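Local coordinates for UDP-N-acetylglucosamine 4-epimerase (Bacillus cereus, PDB 3M2P), which probably interconverts UDP-N-acetylglucosamine and its C4 epimer UDP-N-acetylgalactosamine, at residues L158-L163 and K207-A212; A202-K207 and F276-N281. One frame throughout, in Å; residues are numbered along the deposited sequence.

Contact 1. Residues L158-L163 and K207-A212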
loop_
_atom_site.group_PDB
_atom_site.type_symbol
_atom_site.label_atom_id
_atom_site.label_comp_id
_atom_site.label_asym_id
_atom_site.label_seq_id
_atom_site.Cartn_x
_atom_site.Cartn_y
_atom_site.Cartn_z
ATOM N N LEU A 158 8.875 8.947 6.013
ATOM C CA LEU A 158 10.054 8.325 6.599
ATOM C C LEU A 158 9.830 6.842 6.856
ATOM O O LEU A 158 9.146 6.476 7.806
ATOM C CB LEU A 158 10.390 9.000 7.929
ATOM C CG LEU A 158 10.665 10.499 7.920
ATOM C CD1 LEU A 158 11.035 10.981 9.308
ATOM C CD2 LEU A 158 11.764 10.801 6.931
ATOM N N ARG A 159 10.402 5.982 6.027
ATOM C CA ARG A 159 10.316 4.544 6.281
ATOM C C ARG A 159 11.294 4.078 7.375
ATOM O O ARG A 159 12.399 3.631 7.077
ATOM C CB ARG A 159 10.518 3.753 4.988
ATOM C CG ARG A 159 9.429 3.999 3.986
ATOM C CD ARG A 159 9.702 3.331 2.671
ATOM N NE ARG A 159 8.543 3.425 1.789
ATOM C CZ ARG A 159 8.594 3.293 0.466
ATOM N NH1 ARG A 159 9.756 3.068 -0.142
ATOM N NH2 ARG A 159 7.485 3.379 -0.258
ATOM N N PHE A 160 10.871 4.188 8.637
ATOM C CA PHE A 160 11.669 3.760 9.788
ATOM C C PHE A 160 11.997 2.276 9.786
ATOM O O PHE A 160 11.163 1.449 9.429
ATOM C CB PHE A 160 10.950 4.085 11.100
ATOM C CG PHE A 160 10.792 5.547 11.354
ATOM C CD1 PHE A 160 11.902 6.363 11.487
ATOM C CD2 PHE A 160 9.535 6.108 11.460
ATOM C CE1 PHE A 160 11.763 7.697 11.708
ATOM C CE2 PHE A 160 9.388 7.445 11.684
ATOM C CZ PHE A 160 10.502 8.244 11.802
ATOM N N ALA A 161 13.221 1.948 10.194
ATOM C CA ALA A 161 13.599 0.562 10.451
ATOM C C ALA A 161 12.947 0.162 11.767
ATOM O O ALA A 161 12.175 0.929 12.325
ATOM C CB ALA A 161 15.119 0.410 10.522
ATOM N N HIS A 162 13.238 -1.027 12.263
ATOM C CA HIS A 162 12.563 -1.499 13.460
ATOM C C HIS A 162 12.932 -0.672 14.678
ATOM O O HIS A 162 14.088 -0.608 15.065
ATOM C CB HIS A 162 12.834 -2.989 13.676
ATOM C CG HIS A 162 12.485 -3.824 12.488
ATOM N ND1 HIS A 162 11.184 -4.087 12.126
ATOM C CD2 HIS A 162 13.264 -4.418 11.550
ATOM C CE1 HIS A 162 11.173 -4.822 11.027
ATOM N NE2 HIS A 162 12.423 -5.032 10.654
ATOM N N LEU A 163 11.943 -0.031 15.281
ATOM C CA LEU A 163 12.228 0.849 16.400
ATOM C C LEU A 163 12.422 0.069 17.704
ATOM O O LEU A 163 11.680 -0.875 17.993
ATOM C CB LEU A 163 11.135 1.923 16.563
ATOM C CG LEU A 163 10.821 2.832 15.366
ATOM C CD1 LEU A 163 10.298 1.972 14.223
ATOM C CD2 LEU A 163 9.793 3.926 15.690
ATOM N N LYS A 207 15.573 11.976 15.896
ATOM C CA LYS A 207 16.593 12.831 15.286
ATOM C C LYS A 207 16.286 13.078 13.818
ATOM O O LYS A 207 16.318 14.219 13.355
ATOM C CB LYS A 207 18.001 12.245 15.439
ATOM C CG LYS A 207 19.109 13.081 14.773
ATOM C CD LYS A 207 20.484 12.564 15.160
ATOM C CE LYS A 207 21.620 13.426 14.636
ATOM N NZ LYS A 207 22.204 12.935 13.359
ATOM N N SER A 208 15.984 12.006 13.092
ATOM C CA SER A 208 15.677 12.110 11.674
ATOM C C SER A 208 14.408 12.944 11.428
ATOM O O SER A 208 14.280 13.603 10.396
ATOM C CB SER A 208 15.551 10.720 11.046
ATOM O OG SER A 208 14.460 10.007 11.604
ATOM N N VAL A 209 13.472 12.914 12.372
ATOM C CA VAL A 209 12.294 13.776 12.273
ATOM C C VAL A 209 12.740 15.241 12.285
ATOM O O VAL A 209 12.313 16.047 11.457
ATOM C CB VAL A 209 11.262 13.504 13.403
ATOM C CG1 VAL A 209 10.307 14.662 13.536
ATOM C CG2 VAL A 209 10.491 12.228 13.132
ATOM N N ILE A 210 13.617 15.573 13.220
ATOM C CA ILE A 210 14.145 16.916 13.325
ATOM C C ILE A 210 14.823 17.369 12.014
ATOM O O ILE A 210 14.556 18.467 11.520
ATOM C CB ILE A 210 15.112 17.029 14.540
ATOM C CG1 ILE A 210 14.367 16.729 15.844
ATOM C CG2 ILE A 210 15.773 18.407 14.611
ATOM C CD1 ILE A 210 13.212 17.669 16.120
ATOM N N TYR A 211 15.684 16.525 11.449
ATOM C CA TYR A 211 16.453 16.894 10.259
ATOM C C TYR A 211 15.611 16.985 9.003
ATOM O O TYR A 211 15.944 17.731 8.083
ATOM C CB TYR A 211 17.596 15.913 10.024
ATOM C CG TYR A 211 18.785 16.202 10.884
ATOM C CD1 TYR A 211 18.646 16.309 12.261
ATOM C CD2 TYR A 211 20.048 16.374 10.331
ATOM C CE1 TYR A 211 19.734 16.570 13.077
ATOM C CE2 TYR A 211 21.152 16.642 11.142
ATOM C CZ TYR A 211 20.983 16.738 12.517
ATOM O OH TYR A 211 22.048 17.003 13.345
ATOM N N ALA A 212 14.538 16.203 8.957
ATOM C CA ALA A 212 13.621 16.217 7.824
ATOM C C ALA A 212 12.743 17.450 7.943
ATOM O O ALA A 212 12.302 18.015 6.946
ATOM C CB ALA A 212 12.772 14.943 7.800
#
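In the Rossmann-type core of this extended-SDR-family protein, Leu158 and Phe160 of strand 154-164 pack against Ser208, Val209 and Ala212 of helix 202-212. The two methyls of Leu158 split the work: CD1 meets Val209 CG2 at 4.1 Å, while CD2 reaches on to Ala212 CB at 4.4 Å, one helical turn further along. The Leu158 and Val209 side chains cross at about a right angle. Chain direction is nearly reversed between strand and helix, with an angle of 168° between the short axes, which lie 10.8 Å apart. Such an alpha/beta layer, a helix laid over a largely parallel sheet, is what the Rossmann fold is built from; on this helix Val209 also touches Val18 of helix 13-24. Phe160 presents its ring edge: Ser208 OG lies in the ring plane, 3.6 Å from Phe160 CE1, and Val209 CG2 is 4.2 Å from Phe160 CZ. One ring face carries Leu158 CB, offset toward the rim. With chi1 at 64°, Ser208 OG sits between its own N and carbonyl carbon, and its polar need is met by Ala205 O one turn back in the helix, so the hydroxyl can lie buried beside the phenyl edge.

Contact 2. Residues A202-K207 and F276-N281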
loop_
_atom_site.group_PDB
_atom_site.type_symbol
_atom_site.label_atom_id
_atom_site.label_comp_id
_atom_site.label_asym_id
_atom_site.label_seq_id
_atom_site.Cartn_x
_atom_site.Cartn_y
_atom_site.Cartn_z
ATOM N N ALA A 202 15.055 4.684 19.003
ATOM C CA ALA A 202 14.021 5.708 18.994
ATOM C C ALA A 202 14.615 7.116 19.008
ATOM O O ALA A 202 14.107 8.009 18.341
ATOM C CB ALA A 202 13.076 5.521 20.170
ATOM N N LYS A 203 15.692 7.318 19.763
ATOM C CA LYS A 203 16.329 8.636 19.875
ATOM C C LYS A 203 16.848 9.114 18.515
ATOM O O LYS A 203 16.738 10.286 18.180
ATOM C CB LYS A 203 17.460 8.570 20.895
ATOM C CG LYS A 203 17.558 9.735 21.837
ATOM C CD LYS A 203 17.597 9.233 23.276
ATOM C CE LYS A 203 18.811 9.760 24.058
ATOM N NZ LYS A 203 19.062 11.235 23.894
ATOM N N ASP A 204 17.390 8.186 17.732
ATOM C CA ASP A 204 17.849 8.466 16.375
ATOM C C ASP A 204 16.707 8.655 15.377
ATOM O O ASP A 204 16.881 9.290 14.343
ATOM C CB ASP A 204 18.738 7.328 15.879
ATOM C CG ASP A 204 20.124 7.340 16.517
ATOM O OD1 ASP A 204 20.643 8.442 16.832
ATOM O OD2 ASP A 204 20.692 6.234 16.684
ATOM N N ALA A 205 15.549 8.077 15.670
ATOM C CA ALA A 205 14.383 8.255 14.820
ATOM C C ALA A 205 13.783 9.643 15.038
ATOM O O ALA A 205 13.367 10.323 14.083
ATOM C CB ALA A 205 13.352 7.175 15.094
ATOM N N ALA A 206 13.740 10.059 16.300
ATOM C CA ALA A 206 13.322 11.409 16.631
ATOM C C ALA A 206 14.315 12.397 16.034
ATOM O O ALA A 206 13.945 13.519 15.694
ATOM C CB ALA A 206 13.221 11.584 18.122
ATOM N N LYS A 207 15.573 11.976 15.896
ATOM C CA LYS A 207 16.593 12.831 15.286
ATOM C C LYS A 207 16.286 13.078 13.818
ATOM O O LYS A 207 16.318 14.219 13.355
ATOM C CB LYS A 207 18.001 12.245 15.439
ATOM C CG LYS A 207 19.109 13.081 14.773
ATOM C CD LYS A 207 20.484 12.564 15.160
ATOM C CE LYS A 207 21.620 13.426 14.636
ATOM N NZ LYS A 207 22.204 12.935 13.359
ATOM N N PHE A 276 21.542 13.256 7.162
ATOM C CA PHE A 276 21.191 12.519 8.379
ATOM C C PHE A 276 22.043 11.275 8.650
ATOM O O PHE A 276 22.271 10.448 7.765
ATOM C CB PHE A 276 19.708 12.121 8.397
ATOM C CG PHE A 276 19.386 11.100 9.456
ATOM C CD1 PHE A 276 19.257 11.478 10.786
ATOM C CD2 PHE A 276 19.257 9.755 9.133
ATOM C CE1 PHE A 276 18.984 10.540 11.770
ATOM C CE2 PHE A 276 18.979 8.813 10.115
ATOM C CZ PHE A 276 18.847 9.209 11.433
ATOM N N SER A 277 22.493 11.134 9.888
ATOM C CA SER A 277 23.148 9.911 10.287
ATOM C C SER A 277 22.816 9.659 11.750
ATOM O O SER A 277 22.510 10.595 12.484
ATOM C CB SER A 277 24.655 10.019 10.066
ATOM O OG SER A 277 25.208 11.088 10.826
ATOM N N THR A 278 22.859 8.400 12.169
ATOM C CA THR A 278 22.494 8.032 13.532
ATOM C C THR A 278 23.578 8.409 14.525
ATOM O O THR A 278 24.766 8.243 14.244
ATOM C CB THR A 278 22.294 6.518 13.655
ATOM O OG1 THR A 278 23.421 5.836 13.073
ATOM C CG2 THR A 278 21.019 6.095 12.958
ATOM N N ASP A 279 23.169 8.900 15.691
ATOM C CA ASP A 279 24.100 9.103 16.793
ATOM C C ASP A 279 24.559 7.745 17.344
ATOM O O ASP A 279 25.740 7.552 17.628
ATOM C CB ASP A 279 23.466 9.938 17.911
ATOM C CG ASP A 279 23.291 11.414 17.540
ATOM O OD1 ASP A 279 23.820 11.858 16.496
ATOM O OD2 ASP A 279 22.618 12.138 18.311
ATOM N N TYR A 280 23.626 6.802 17.481
ATOM C CA TYR A 280 23.897 5.535 18.173
ATOM C C TYR A 280 24.058 4.335 17.244
ATOM O O TYR A 280 23.715 4.388 16.063
ATOM C CB TYR A 280 22.801 5.224 19.202
ATOM C CG TYR A 280 22.614 6.284 20.265
ATOM C CD1 TYR A 280 22.053 7.521 19.954
ATOM C CD2 TYR A 280 22.977 6.046 21.586
ATOM C CE1 TYR A 280 21.880 8.503 20.931
ATOM C CE2 TYR A 280 22.804 7.018 22.572
ATOM C CZ TYR A 280 22.257 8.245 22.237
ATOM O OH TYR A 280 22.081 9.209 23.206
ATOM N N ASN A 281 24.619 3.263 17.794
ATOM C CA ASN A 281 24.598 1.950 17.165
ATOM C C ASN A 281 24.058 1.003 18.226
ATOM O O ASN A 281 23.968 1.391 19.395
ATOM C CB ASN A 281 25.988 1.534 16.680
ATOM C CG ASN A 281 26.986 1.354 17.816
ATOM O OD1 ASN A 281 26.642 1.462 18.991
ATOM N ND2 ASN A 281 28.232 1.072 17.459
HETATM O O HOH W 1 21.519 12.329 22.546
HETATM O O HOH W 2 20.231 10.666 18.259
#
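The backbones of helix 202-212 and the irregular 276-281 segment come closest at Asp204 and Thr278, whose CA atoms are 5.5 Å apart. Asp204 grips the loop with its carboxylate. Asp204 OD2 accepts from Tyr280 N at 3.1 Å through its syn lone pair, whereas Asp204 OD1 accepts from Asp279 N at 2.8 Å, with the donor above the carboxylate plane. A water also donates to both Asp204 OD1 and Asp279 OD2, bridging two acidic groups whose planes stand 84° apart and probably easing their repulsion. The loop leads from helix 268-273 into helix 282-293, where Asn281 is the N-cap and its OD1 accepts from Thr284 N. Lys207 swings CG anti to its backbone N (chi1 178°), runs extended and bends at the last torsion to bring Lys207 NZ into a hydrogen bond with Ser277 O, nearly in line with the carbonyl (161°); Asp279 OD1, 3.7 Å from Lys207 NZ, adds a long, weak salt bridge. Along the way Lys207 CG meets the edge of the Phe276 ring, 3.9 Å from CE1. Farther down, Lys203 CE touches Tyr280 OH at 3.4 Å, and a second water joins Lys203 NZ to that hydroxyl, which also bonds to Glu288 of helix 282-293.

How the contacts relate
Both contacts draw on helix 202-212; Lys207 falls in both residue ranges, but its side chain takes part in contact 2 and does not touch 158-163. Contact 1 joins the helix to the central sheet, contact 2 to the loop before helix 282-293, and their centres are about 7 Å apart. They meet directly: Ser208 CB packs on Phe276 CE1 at 3.5 Å, and Phe160 CE1 lies 3.8 Å from Ala205 CB. Contact 1 is buried and built from van der Waals packing, while contact 2 is partly buried and largely polar. The UDP site lies close by, though no ligand is bound to this chain: the side chain of Leu14, a UDP-binding residue, is about 4 Å from that of Phe160 and about 8 Å from that of Lys203.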